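Local coordinates for dicer Related Helicase (Caenorhabditis elegans, PDB 6M6S), which binds double-stranded RNA through this C-terminal, RIG-I-like domain and, as a whole helicase, probably hydrolyses ATP, at residues 25-28 / 33-36; 28-33 / 127-132; 52-57 / 76-81. One frame throughout, in Å; residues are numbered along the deposited sequence.

Contact 1: residues 25-28 / 33-36. With nucleotides of chain D; nucleotides of chain C.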
loop_
_atom_site.group_PDB
_atom_site.type_symbol
_atom_site.label_atom_id
_atom_site.label_comp_id
_atom_site.label_asym_id
_atom_site.label_seq_id
_atom_site.Cartn_x
_atom_site.Cartn_y
_atom_site.Cartn_z
ATOM N N ILE B 25 2.072 8.861 17.307
ATOM C CA ILE B 25 1.237 9.597 18.235
ATOM C C ILE B 25 1.157 11.092 17.832
ATOM O O ILE B 25 0.320 11.808 18.373
ATOM C CB ILE B 25 1.713 9.432 19.681
ATOM C CG1 ILE B 25 3.100 10.088 19.861
ATOM C CG2 ILE B 25 1.646 7.943 20.109
ATOM C CD1 ILE B 25 3.640 9.994 21.278
ATOM N N TYR B 26 2.008 11.534 16.909
ATOM C CA TYR B 26 2.002 12.959 16.518
ATOM C C TYR B 26 1.176 13.237 15.291
ATOM O O TYR B 26 1.110 14.383 14.829
ATOM C CB TYR B 26 3.438 13.509 16.324
ATOM C CG TYR B 26 4.180 13.516 17.629
ATOM C CD1 TYR B 26 3.878 14.448 18.595
ATOM C CD2 TYR B 26 5.128 12.535 17.917
ATOM C CE1 TYR B 26 4.520 14.427 19.799
ATOM C CE2 TYR B 26 5.773 12.505 19.127
ATOM C CZ TYR B 26 5.470 13.445 20.051
ATOM O OH TYR B 26 6.125 13.421 21.259
ATOM N N ILE B 27 0.572 12.220 14.679
ATOM C CA ILE B 27 -0.215 12.474 13.496
ATOM C C ILE B 27 -1.644 12.737 13.950
ATOM O O ILE B 27 -2.200 11.968 14.753
ATOM C CB ILE B 27 -0.285 11.233 12.605
ATOM C CG1 ILE B 27 1.130 10.817 12.185
ATOM C CG2 ILE B 27 -1.157 11.484 11.340
ATOM C CD1 ILE B 27 1.937 11.844 11.369
ATOM N N LYS B 28 -2.235 13.833 13.478
ATOM C CA LYS B 28 -3.607 14.187 13.897
ATOM C C LYS B 28 -4.263 14.729 12.637
ATOM O O LYS B 28 -3.549 15.268 11.748
ATOM C CB LYS B 28 -3.586 15.295 14.947
ATOM C CG LYS B 28 -2.978 14.789 16.255
ATOM C CD LYS B 28 -2.430 15.916 17.012
ATOM C CE LYS B 28 -1.376 15.432 17.973
ATOM N NZ LYS B 28 -1.993 14.801 19.141
ATOM N N ASN B 33 -7.045 15.689 6.365
ATOM C CA ASN B 33 -5.637 15.916 6.086
ATOM C C ASN B 33 -4.833 15.445 7.293
ATOM O O ASN B 33 -5.099 15.910 8.407
ATOM C CB ASN B 33 -5.419 17.428 5.953
ATOM C CG ASN B 33 -5.999 17.974 4.671
ATOM O OD1 ASN B 33 -5.324 17.975 3.638
ATOM N ND2 ASN B 33 -7.235 18.454 4.726
ATOM N N TYR B 34 -3.858 14.560 7.095
ATOM C CA TYR B 34 -3.179 13.884 8.202
ATOM C C TYR B 34 -1.866 14.622 8.371
ATOM O O TYR B 34 -0.958 14.510 7.482
ATOM C CB TYR B 34 -2.994 12.391 7.847
ATOM C CG TYR B 34 -4.328 11.633 7.870
ATOM C CD1 TYR B 34 -5.254 11.787 6.833
ATOM C CD2 TYR B 34 -4.638 10.715 8.870
ATOM C CE1 TYR B 34 -6.438 11.109 6.841
ATOM C CE2 TYR B 34 -5.834 10.000 8.830
ATOM C CZ TYR B 34 -6.714 10.238 7.851
ATOM O OH TYR B 34 -7.903 9.521 7.801
ATOM N N MET B 35 -1.773 15.413 9.450
ATOM C CA MET B 35 -0.638 16.338 9.577
ATOM C C MET B 35 0.263 15.912 10.708
ATOM O O MET B 35 -0.173 15.249 11.638
ATOM C CB MET B 35 -1.158 17.752 9.888
ATOM C CG MET B 35 -2.304 18.164 8.947
ATOM S SD MET B 35 -1.895 18.137 7.190
ATOM C CE MET B 35 -0.716 19.510 7.185
ATOM N N VAL B 36 1.530 16.363 10.690
ATOM C CA VAL B 36 2.437 16.054 11.796
ATOM C C VAL B 36 2.494 17.181 12.818
ATOM O O VAL B 36 2.849 18.337 12.477
ATOM C CB VAL B 36 3.878 15.765 11.245
ATOM C CG1 VAL B 36 4.806 15.357 12.432
ATOM C CG2 VAL B 36 3.884 14.697 10.124
ATOM P P G D 2 -2.213 13.964 -2.668
ATOM O OP1 G D 2 -1.415 12.702 -2.548
ATOM O OP2 G D 2 -3.096 14.062 -3.879
ATOM O "O5'" G D 2 -3.087 14.000 -1.333
ATOM C "C5'" G D 2 -2.443 14.066 -0.067
ATOM C "C4'" G D 2 -3.465 14.197 1.028
ATOM O "O4'" G D 2 -4.114 15.474 0.936
ATOM C "C3'" G D 2 -4.619 13.199 1.007
ATOM O "O3'" G D 2 -4.247 11.989 1.617
ATOM C "C2'" G D 2 -5.668 13.923 1.836
ATOM O "O2'" G D 2 -5.323 13.816 3.213
ATOM C "C1'" G D 2 -5.439 15.371 1.411
ATOM N N9 G D 2 -6.319 15.799 0.311
ATOM C C8 G D 2 -5.982 15.917 -1.039
ATOM N N7 G D 2 -6.981 16.370 -1.770
ATOM C C5 G D 2 -8.007 16.579 -0.839
ATOM C C6 G D 2 -9.336 17.057 -1.003
ATOM O O6 G D 2 -9.874 17.421 -2.036
ATOM N N1 G D 2 -10.049 17.095 0.193
ATOM C C2 G D 2 -9.541 16.735 1.424
ATOM N N2 G D 2 -10.360 16.854 2.492
ATOM N N3 G D 2 -8.300 16.289 1.587
ATOM C C4 G D 2 -7.610 16.239 0.432
ATOM P P C C 12 -15.802 22.903 3.897
ATOM O OP1 C C 12 -16.230 23.737 5.056
ATOM O OP2 C C 12 -16.000 23.454 2.540
ATOM O "O5'" C C 12 -14.278 22.483 4.092
ATOM C "C5'" C C 12 -13.784 22.110 5.366
ATOM C "C4'" C C 12 -12.335 21.709 5.305
ATOM O "O4'" C C 12 -12.151 20.655 4.346
ATOM C "C3'" C C 12 -11.350 22.761 4.849
ATOM O "O3'" C C 12 -11.068 23.719 5.847
ATOM C "C2'" C C 12 -10.146 21.917 4.495
ATOM O "O2'" C C 12 -9.460 21.541 5.680
ATOM C "C1'" C C 12 -10.812 20.674 3.887
ATOM N N1 C C 12 -10.796 20.742 2.409
ATOM C C2 C C 12 -9.657 20.286 1.761
ATOM O O2 C C 12 -8.745 19.789 2.455
ATOM N N3 C C 12 -9.606 20.350 0.407
ATOM C C4 C C 12 -10.612 20.904 -0.266
ATOM N N4 C C 12 -10.501 20.960 -1.592
ATOM C C5 C C 12 -11.782 21.397 0.373
ATOM C C6 C C 12 -11.823 21.304 1.707
#
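Met-35 O takes one hydrogen bond, from Lys-28 N in the carbonyl plane at 3.1 Å, and a CA-H...O contact from Ile-27 CA, 3.3 Å away. The return bond, Met-35 N to Lys-28 O, is 2.9 Å long and nearly straight at 170°. Lys-28 and Met-35 are thus an antiparallel hydrogen-bonded pair, and Ile-27 and Val-36 the non-hydrogen-bonded pair next to it, in the beta hairpin 27-30/33-36 of the RIG-I-type C-terminal domain. On the face carrying Ile-27 and Val-36, the isoleucine folds back at its second torsion (chi2 -61°), which brings CD1 to 3.7 Å from Val-36 CG2. Its other branch, CG2, lies anti to the backbone N and meets Tyr-34 CB at 4.0 Å, the two side chains crossing at about a right angle. Beyond this the Tyr-34 ring stacks on Trp-111, with its hydroxyl hydrogen-bonded to Glu-115. Asn-33 leaves the strand for the RNA: ND2 donates almost straight (170°) to O2 of C12 of chain C at 3.0 Å, while OD1 is hydrogen-bonded to a modified nucleotide, probably the 5'-triphosphorylated first one. Paired backbone bonds and an apolar isoleucine seam fix the two strands in register, and the buried amide at their end spends both its polar atoms on RNA, consistent with binding of the RNA end by this domain.

Contact 2: residues 28-33 / 127-132. With nucleotides of chain C; nucleotides of chain D.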
loop_
_atom_site.group_PDB
_atom_site.type_symbol
_atom_site.label_atom_id
_atom_site.label_comp_id
_atom_site.label_asym_id
_atom_site.label_seq_id
_atom_site.Cartn_x
_atom_site.Cartn_y
_atom_site.Cartn_z
ATOM N N LYS B 28 -2.235 13.833 13.478
ATOM C CA LYS B 28 -3.607 14.187 13.897
ATOM C C LYS B 28 -4.263 14.729 12.637
ATOM O O LYS B 28 -3.549 15.268 11.748
ATOM C CB LYS B 28 -3.586 15.295 14.947
ATOM C CG LYS B 28 -2.978 14.789 16.255
ATOM C CD LYS B 28 -2.430 15.916 17.012
ATOM C CE LYS B 28 -1.376 15.432 17.973
ATOM N NZ LYS B 28 -1.993 14.801 19.141
ATOM N N LYS B 29 -5.581 14.517 12.482
ATOM C CA LYS B 29 -6.285 14.894 11.266
ATOM C C LYS B 29 -6.969 16.246 11.358
ATOM O O LYS B 29 -7.605 16.568 12.383
ATOM C CB LYS B 29 -7.439 13.917 11.021
ATOM C CG LYS B 29 -7.060 12.492 10.948
ATOM C CD LYS B 29 -8.342 11.651 10.699
ATOM C CE LYS B 29 -9.167 11.374 11.925
ATOM N NZ LYS B 29 -10.082 10.263 11.577
ATOM N N VAL B 30 -6.934 16.989 10.253
ATOM C CA VAL B 30 -7.755 18.160 10.120
ATOM C C VAL B 30 -8.586 17.962 8.855
ATOM O O VAL B 30 -8.053 18.057 7.743
ATOM C CB VAL B 30 -6.903 19.408 9.995
ATOM C CG1 VAL B 30 -7.814 20.650 9.865
ATOM C CG2 VAL B 30 -5.969 19.502 11.217
ATOM N N PHE B 31 -9.871 17.670 9.010
ATOM C CA PHE B 31 -10.723 17.387 7.846
ATOM C C PHE B 31 -10.056 16.455 6.822
ATOM O O PHE B 31 -9.922 16.763 5.612
ATOM C CB PHE B 31 -11.154 18.691 7.181
ATOM C CG PHE B 31 -12.090 19.511 8.035
ATOM C CD1 PHE B 31 -13.436 19.184 8.092
ATOM C CD2 PHE B 31 -11.626 20.588 8.764
ATOM C CE1 PHE B 31 -14.329 19.950 8.878
ATOM C CE2 PHE B 31 -12.500 21.354 9.549
ATOM C CZ PHE B 31 -13.854 21.032 9.603
ATOM N N SER B 32 -9.629 15.326 7.343
ATOM C CA SER B 32 -9.031 14.276 6.545
ATOM C C SER B 32 -7.701 14.624 5.890
ATOM O O SER B 32 -7.241 13.885 5.020
ATOM C CB SER B 32 -10.011 13.689 5.532
ATOM O OG SER B 32 -11.197 13.261 6.197
ATOM N N ASN B 33 -7.045 15.689 6.365
ATOM C CA ASN B 33 -5.637 15.916 6.086
ATOM C C ASN B 33 -4.833 15.445 7.293
ATOM O O ASN B 33 -5.099 15.910 8.407
ATOM C CB ASN B 33 -5.419 17.428 5.953
ATOM C CG ASN B 33 -5.999 17.974 4.671
ATOM O OD1 ASN B 33 -5.324 17.975 3.638
ATOM N ND2 ASN B 33 -7.235 18.454 4.726
ATOM N N ASP B 127 -5.274 22.803 21.268
ATOM C CA ASP B 127 -4.069 22.418 22.008
ATOM C C ASP B 127 -2.926 21.861 21.128
ATOM O O ASP B 127 -1.751 22.201 21.337
ATOM C CB ASP B 127 -4.495 21.412 23.086
ATOM C CG ASP B 127 -3.458 21.221 24.148
ATOM O OD1 ASP B 127 -2.467 20.502 23.869
ATOM O OD2 ASP B 127 -3.632 21.790 25.255
ATOM N N ASP B 128 -3.247 21.027 20.125
ATOM C CA ASP B 128 -2.196 20.480 19.231
ATOM C C ASP B 128 -1.455 21.543 18.437
ATOM O O ASP B 128 -0.269 21.415 18.127
ATOM C CB ASP B 128 -2.789 19.478 18.213
ATOM C CG ASP B 128 -3.384 18.301 18.881
ATOM O OD1 ASP B 128 -2.645 17.693 19.675
ATOM O OD2 ASP B 128 -4.574 17.979 18.636
ATOM N N PHE B 129 -2.159 22.610 18.086
ATOM C CA PHE B 129 -1.547 23.672 17.269
ATOM C C PHE B 129 -0.554 24.471 18.078
ATOM O O PHE B 129 0.434 24.990 17.539
ATOM C CB PHE B 129 -2.622 24.606 16.703
ATOM C CG PHE B 129 -3.400 24.003 15.584
ATOM C CD1 PHE B 129 -4.484 23.211 15.853
ATOM C CD2 PHE B 129 -3.021 24.179 14.255
ATOM C CE1 PHE B 129 -5.200 22.595 14.795
ATOM C CE2 PHE B 129 -3.743 23.591 13.228
ATOM C CZ PHE B 129 -4.814 22.773 13.495
ATOM N N ARG B 130 -0.775 24.550 19.375
ATOM C CA ARG B 130 0.064 25.416 20.179
ATOM C C ARG B 130 1.524 25.012 20.202
ATOM O O ARG B 130 2.377 25.869 20.127
ATOM C CB ARG B 130 -0.471 25.497 21.584
ATOM C CG ARG B 130 -1.851 26.076 21.640
ATOM C CD ARG B 130 -2.317 26.086 23.079
ATOM N NE ARG B 130 -1.445 26.902 23.928
ATOM C CZ ARG B 130 -1.642 28.190 24.165
ATOM N NH1 ARG B 130 -2.674 28.826 23.625
ATOM N NH2 ARG B 130 -0.809 28.845 24.938
ATOM N N ILE B 131 1.816 23.705 20.273
ATOM C CA ILE B 131 3.227 23.313 20.283
ATOM C C ILE B 131 3.897 23.562 18.917
ATOM O O ILE B 131 5.143 23.654 18.817
ATOM C CB ILE B 131 3.430 21.842 20.763
ATOM C CG1 ILE B 131 4.896 21.580 21.144
ATOM C CG2 ILE B 131 2.902 20.836 19.740
ATOM C CD1 ILE B 131 5.176 21.635 22.632
ATOM N N MET B 132 3.097 23.682 17.844
ATOM C CA MET B 132 3.690 23.871 16.530
ATOM C C MET B 132 3.900 25.350 16.164
ATOM O O MET B 132 4.584 25.654 15.176
ATOM C CB MET B 132 2.838 23.185 15.445
ATOM C CG MET B 132 2.841 21.667 15.589
ATOM S SD MET B 132 4.435 20.911 15.388
ATOM C CE MET B 132 4.683 21.030 13.662
ATOM P P C C 12 -15.802 22.903 3.897
ATOM O OP1 C C 12 -16.230 23.737 5.056
ATOM O OP2 C C 12 -16.000 23.454 2.540
ATOM O "O5'" C C 12 -14.278 22.483 4.092
ATOM C "C5'" C C 12 -13.784 22.110 5.366
ATOM C "C4'" C C 12 -12.335 21.709 5.305
ATOM O "O4'" C C 12 -12.151 20.655 4.346
ATOM C "C3'" C C 12 -11.350 22.761 4.849
ATOM O "O3'" C C 12 -11.068 23.719 5.847
ATOM C "C2'" C C 12 -10.146 21.917 4.495
ATOM O "O2'" C C 12 -9.460 21.541 5.680
ATOM C "C1'" C C 12 -10.812 20.674 3.887
ATOM N N1 C C 12 -10.796 20.742 2.409
ATOM C C2 C C 12 -9.657 20.286 1.761
ATOM O O2 C C 12 -8.745 19.789 2.455
ATOM N N3 C C 12 -9.606 20.350 0.407
ATOM C C4 C C 12 -10.612 20.904 -0.266
ATOM N N4 C C 12 -10.501 20.960 -1.592
ATOM C C5 C C 12 -11.782 21.397 0.373
ATOM C C6 C C 12 -11.823 21.304 1.707
ATOM P P G D 2 -2.213 13.964 -2.668
ATOM O OP1 G D 2 -1.415 12.702 -2.548
ATOM O OP2 G D 2 -3.096 14.062 -3.879
ATOM O "O5'" G D 2 -3.087 14.000 -1.333
ATOM C "C5'" G D 2 -2.443 14.066 -0.067
ATOM C "C4'" G D 2 -3.465 14.197 1.028
ATOM O "O4'" G D 2 -4.114 15.474 0.936
ATOM C "C3'" G D 2 -4.619 13.199 1.007
ATOM O "O3'" G D 2 -4.247 11.989 1.617
ATOM C "C2'" G D 2 -5.668 13.923 1.836
ATOM O "O2'" G D 2 -5.323 13.816 3.213
ATOM C "C1'" G D 2 -5.439 15.371 1.411
ATOM N N9 G D 2 -6.319 15.799 0.311
ATOM C C8 G D 2 -5.982 15.917 -1.039
ATOM N N7 G D 2 -6.981 16.370 -1.770
ATOM C C5 G D 2 -8.007 16.579 -0.839
ATOM C C6 G D 2 -9.336 17.057 -1.003
ATOM O O6 G D 2 -9.874 17.421 -2.036
ATOM N N1 G D 2 -10.049 17.095 0.193
ATOM C C2 G D 2 -9.541 16.735 1.424
ATOM N N2 G D 2 -10.360 16.854 2.492
ATOM N N3 G D 2 -8.300 16.289 1.587
ATOM C C4 G D 2 -7.610 16.239 0.432
ATOM P P C D 3 -4.672 10.598 0.976
ATOM O OP1 C D 3 -4.043 9.588 1.868
ATOM O OP2 C D 3 -4.644 10.684 -0.506
ATOM O "O5'" C D 3 -6.226 10.522 1.356
ATOM C "C5'" C D 3 -6.659 10.403 2.704
ATOM C "C4'" C D 3 -8.114 10.765 2.881
ATOM O "O4'" C D 3 -8.326 12.153 2.518
ATOM C "C3'" C D 3 -9.130 10.045 2.012
ATOM O "O3'" C D 3 -9.369 8.685 2.342
ATOM C "C2'" C D 3 -10.339 10.964 2.141
ATOM O "O2'" C D 3 -10.962 10.842 3.417
ATOM C "C1'" C D 3 -9.660 12.332 2.085
ATOM N N1 C D 3 -9.654 12.854 0.695
ATOM C C2 C D 3 -10.808 13.505 0.261
ATOM O O2 C D 3 -11.756 13.647 1.051
ATOM N N3 C D 3 -10.853 13.962 -1.013
ATOM C C4 C D 3 -9.831 13.793 -1.850
ATOM N N4 C D 3 -9.954 14.286 -3.096
ATOM C C5 C D 3 -8.648 13.117 -1.434
ATOM C C6 C D 3 -8.605 12.658 -0.168
#
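The type I' turn from Val-30 to Asn-33 is the RNA-facing tip of a beta hairpin, and behind it Lys-28 and Val-30 meet Asp-128 and Phe-129 of the short helix 126-132. Lys-28 and Asp-128 approach from opposite directions in a salt bridge, NZ to OD1 at 3.0 Å, whose hydrogen bond is weak. The bend at the last lysine torsion (chi4 -77°) lays the end of the chain along the carboxylate, with CE 3.1 Å from Asp-128 OD1, nearly as near as NZ; OD2 accepts from Ile-125 N. Val-30 CG2 touches Phe-129 CZ obliquely at 4.2 Å, a contact continued by Phe-37, which meets the Phe-129 ring edge-to-face. At the turn, Val-30 O accepts from both Asn-33 N and Asn-33 ND2, the latter at 3.2 Å in the plane of the amide. ND2 uses its two hydrogens on Val-30 O and on the base of C12 of chain C, and together these bonds fix the amide's rotation. Phe-31 and Ser-32, both at positive phi, aim their carbonyls at G2 of chain D: N2 donates to Phe-31 O at 3.2 Å and O2' to Ser-32 O at 2.6 Å. C4' of C12 of chain C lies 3.5 Å above the Phe-31 ring plane, offset toward the rim. These carbonyl bonds are consistent with minor-groove recognition; the one to a 2'-hydroxyl would be absent with DNA.

Contact 3: residues 52-57 / 76-81. With nucleotides of chain C.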
loop_
_atom_site.group_PDB
_atom_site.type_symbol
_atom_site.label_atom_id
_atom_site.label_comp_id
_atom_site.label_asym_id
_atom_site.label_seq_id
_atom_site.Cartn_x
_atom_site.Cartn_y
_atom_site.Cartn_z
ATOM N N LYS B 52 4.531 27.274 -7.985
ATOM C CA LYS B 52 3.258 27.107 -8.663
ATOM C C LYS B 52 2.186 27.007 -7.581
ATOM O O LYS B 52 2.246 26.127 -6.740
ATOM C CB LYS B 52 3.280 25.855 -9.518
ATOM C CG LYS B 52 2.041 25.687 -10.368
ATOM C CD LYS B 52 2.111 26.556 -11.612
ATOM C CE LYS B 52 3.191 26.056 -12.567
ATOM N NZ LYS B 52 3.254 26.852 -13.819
ATOM N N VAL B 53 1.231 27.930 -7.580
ATOM C CA VAL B 53 0.287 28.021 -6.461
ATOM C C VAL B 53 -0.746 26.922 -6.657
ATOM O O VAL B 53 -1.086 26.583 -7.785
ATOM C CB VAL B 53 -0.364 29.440 -6.431
ATOM C CG1 VAL B 53 -1.531 29.527 -5.467
ATOM C CG2 VAL B 53 0.661 30.524 -6.119
ATOM N N SER B 54 -1.202 26.335 -5.560
ATOM C CA SER B 54 -2.174 25.262 -5.594
ATOM C C SER B 54 -3.422 25.742 -6.285
ATOM O O SER B 54 -3.735 26.936 -6.272
ATOM C CB SER B 54 -2.548 24.865 -4.156
ATOM O OG SER B 54 -3.462 23.776 -4.152
ATOM N N LYS B 55 -4.142 24.811 -6.888
ATOM C CA LYS B 55 -5.426 25.131 -7.485
ATOM C C LYS B 55 -6.493 25.226 -6.383
ATOM O O LYS B 55 -7.523 25.887 -6.540
ATOM C CB LYS B 55 -5.767 24.066 -8.536
ATOM C CG LYS B 55 -4.781 24.099 -9.719
ATOM C CD LYS B 55 -5.160 23.108 -10.813
ATOM C CE LYS B 55 -5.143 21.679 -10.280
ATOM N NZ LYS B 55 -3.780 21.205 -9.830
ATOM N N TYR B 56 -6.217 24.567 -5.256
ATOM C CA TYR B 56 -7.076 24.710 -4.090
ATOM C C TYR B 56 -6.671 25.970 -3.330
ATOM O O TYR B 56 -5.611 25.991 -2.702
ATOM C CB TYR B 56 -7.025 23.456 -3.215
ATOM C CG TYR B 56 -7.743 23.601 -1.899
ATOM C CD1 TYR B 56 -8.997 24.201 -1.825
ATOM C CD2 TYR B 56 -7.156 23.128 -0.722
ATOM C CE1 TYR B 56 -9.668 24.346 -0.603
ATOM C CE2 TYR B 56 -7.819 23.271 0.494
ATOM C CZ TYR B 56 -9.047 23.865 0.553
ATOM O OH TYR B 56 -9.643 23.979 1.780
ATOM N N LEU B 57 -7.511 27.006 -3.394
ATOM C CA LEU B 57 -7.218 28.272 -2.710
ATOM C C LEU B 57 -8.123 28.488 -1.518
ATOM O O LEU B 57 -9.330 28.536 -1.677
ATOM C CB LEU B 57 -7.418 29.449 -3.648
ATOM C CG LEU B 57 -6.540 29.459 -4.901
ATOM C CD1 LEU B 57 -6.988 30.593 -5.716
ATOM C CD2 LEU B 57 -5.047 29.596 -4.576
ATOM N N VAL B 76 8.526 13.701 0.096
ATOM C CA VAL B 76 7.741 12.906 1.070
ATOM C C VAL B 76 6.391 13.534 1.405
ATOM O O VAL B 76 5.735 13.093 2.358
ATOM C CB VAL B 76 8.506 12.549 2.353
ATOM C CG1 VAL B 76 9.717 11.647 2.068
ATOM C CG2 VAL B 76 8.947 13.818 3.128
ATOM N N GLY B 77 5.954 14.547 0.648
ATOM C CA GLY B 77 4.700 15.207 0.996
ATOM C C GLY B 77 4.749 16.712 0.727
ATOM O O GLY B 77 5.478 17.214 -0.169
ATOM N N ARG B 78 3.971 17.444 1.505
ATOM C CA ARG B 78 3.818 18.865 1.239
ATOM C C ARG B 78 3.562 19.539 2.547
ATOM O O ARG B 78 2.871 18.983 3.423
ATOM C CB ARG B 78 2.620 19.060 0.330
ATOM C CG ARG B 78 2.460 20.442 -0.156
ATOM C CD ARG B 78 1.507 20.430 -1.365
ATOM N NE ARG B 78 1.546 21.724 -1.953
ATOM C CZ ARG B 78 0.901 22.079 -3.048
ATOM N NH1 ARG B 78 0.147 21.195 -3.713
ATOM N NH2 ARG B 78 1.030 23.319 -3.467
ATOM N N ALA B 79 4.060 20.769 2.714
ATOM C CA ALA B 79 3.709 21.509 3.923
ATOM C C ALA B 79 2.469 22.352 3.642
ATOM O O ALA B 79 2.210 22.735 2.489
ATOM C CB ALA B 79 4.889 22.438 4.325
ATOM N N TYR B 80 1.684 22.615 4.698
ATOM C CA TYR B 80 0.486 23.426 4.582
ATOM C C TYR B 80 0.540 24.513 5.631
ATOM O O TYR B 80 1.280 24.394 6.630
ATOM C CB TYR B 80 -0.760 22.590 4.910
ATOM C CG TYR B 80 -1.245 21.592 3.846
ATOM C CD1 TYR B 80 -0.472 20.495 3.501
ATOM C CD2 TYR B 80 -2.493 21.742 3.259
ATOM C CE1 TYR B 80 -0.910 19.565 2.564
ATOM C CE2 TYR B 80 -2.959 20.798 2.326
ATOM C CZ TYR B 80 -2.161 19.741 1.989
ATOM O OH TYR B 80 -2.627 18.786 1.106
ATOM N N LYS B 81 -0.247 25.569 5.425
ATOM C CA LYS B 81 -0.584 26.516 6.500
ATOM C C LYS B 81 -2.028 26.252 6.886
ATOM O O LYS B 81 -2.947 26.423 6.041
ATOM C CB LYS B 81 -0.429 27.962 6.019
ATOM C CG LYS B 81 -0.421 28.992 7.129
ATOM C CD LYS B 81 -0.483 30.430 6.499
ATOM C CE LYS B 81 0.030 31.479 7.395
ATOM N NZ LYS B 81 0.517 32.672 6.603
ATOM P P C C 12 -15.802 22.903 3.897
ATOM O OP1 C C 12 -16.230 23.737 5.056
ATOM O OP2 C C 12 -16.000 23.454 2.540
ATOM O "O5'" C C 12 -14.278 22.483 4.092
ATOM C "C5'" C C 12 -13.784 22.110 5.366
ATOM C "C4'" C C 12 -12.335 21.709 5.305
ATOM O "O4'" C C 12 -12.151 20.655 4.346
ATOM C "C3'" C C 12 -11.350 22.761 4.849
ATOM O "O3'" C C 12 -11.068 23.719 5.847
ATOM C "C2'" C C 12 -10.146 21.917 4.495
ATOM O "O2'" C C 12 -9.460 21.541 5.680
ATOM C "C1'" C C 12 -10.812 20.674 3.887
ATOM N N1 C C 12 -10.796 20.742 2.409
ATOM C C2 C C 12 -9.657 20.286 1.761
ATOM O O2 C C 12 -8.745 19.789 2.455
ATOM N N3 C C 12 -9.606 20.350 0.407
ATOM C C4 C C 12 -10.612 20.904 -0.266
ATOM N N4 C C 12 -10.501 20.960 -1.592
ATOM C C5 C C 12 -11.782 21.397 0.373
ATOM C C6 C C 12 -11.823 21.304 1.707
HETATM O O HOH W 1 0.943 23.653 -6.053
HETATM O O HOH W 2 2.467 25.884 -3.812
#
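Arg-78 leaves strand 75-82 with its CB directed toward residues 52-57 and carries its guanidinium to Ser-54 and Lys-52. CG is anti to the backbone N (chi1 -173°) and the chain stays extended to NE, running beside Pro-63. NE donates to Leu-64 O; NH1 is hydrogen-bonded to a modified nucleotide of the bound RNA, probably its 5'-triphosphorylated first one, with Lys-50 close by. NH2 reaches the loop, obliquely, at 4.0 Å from Ser-54 CB. It makes no direct bond to Lys-52 O; two waters span the gap. Water 1 accepts from NH2 at 2.6 Å and donates to Lys-52 O at 2.9 Å, whereas water 2, lying in the guanidinium plane, accepts only weakly. In the loop, Ser-54 OG takes the N-H of Tyr-56 at 3.1 Å, an ST turn, and also hydrogen-bonds to a modified nucleotide of the RNA, probably the same one. The Tyr-56 ring lies under C12 of chain C, with N4 3.5 Å above the ring centre. A guanidinium held at all three nitrogens has little freedom to rotate, and with Lys-50 and Lys-55 it offers positive charge that would suit a phosphorylated RNA end, while tyrosine covers the adjoining base.

How the contacts relate
Contacts 1 and 2 share Lys-28 and Asn-33 and lie with centres about 7 Å apart: one closes the hairpin 27-30/33-36, the other sets it against helix 126-132. They also touch directly, Val-36 O lying 3.5 Å from Met-132 CE. Contact 3 joins strand 75-82 of another sheet to the loop 52-57, its centre about 16 Å from that of contact 1. Tyr-80 bridges the distance, its CD1 3.8 Å from Met-35 CE. The RNA end is met by the hairpin shared by contacts 1 and 2 and by contact 3: Asn-33, Tyr-80, Arg-78 and Ser-54 all hydrogen-bond to modified nucleotide positions, probably the triphosphorylated 5' end. The four-cysteine zinc site lies away from them.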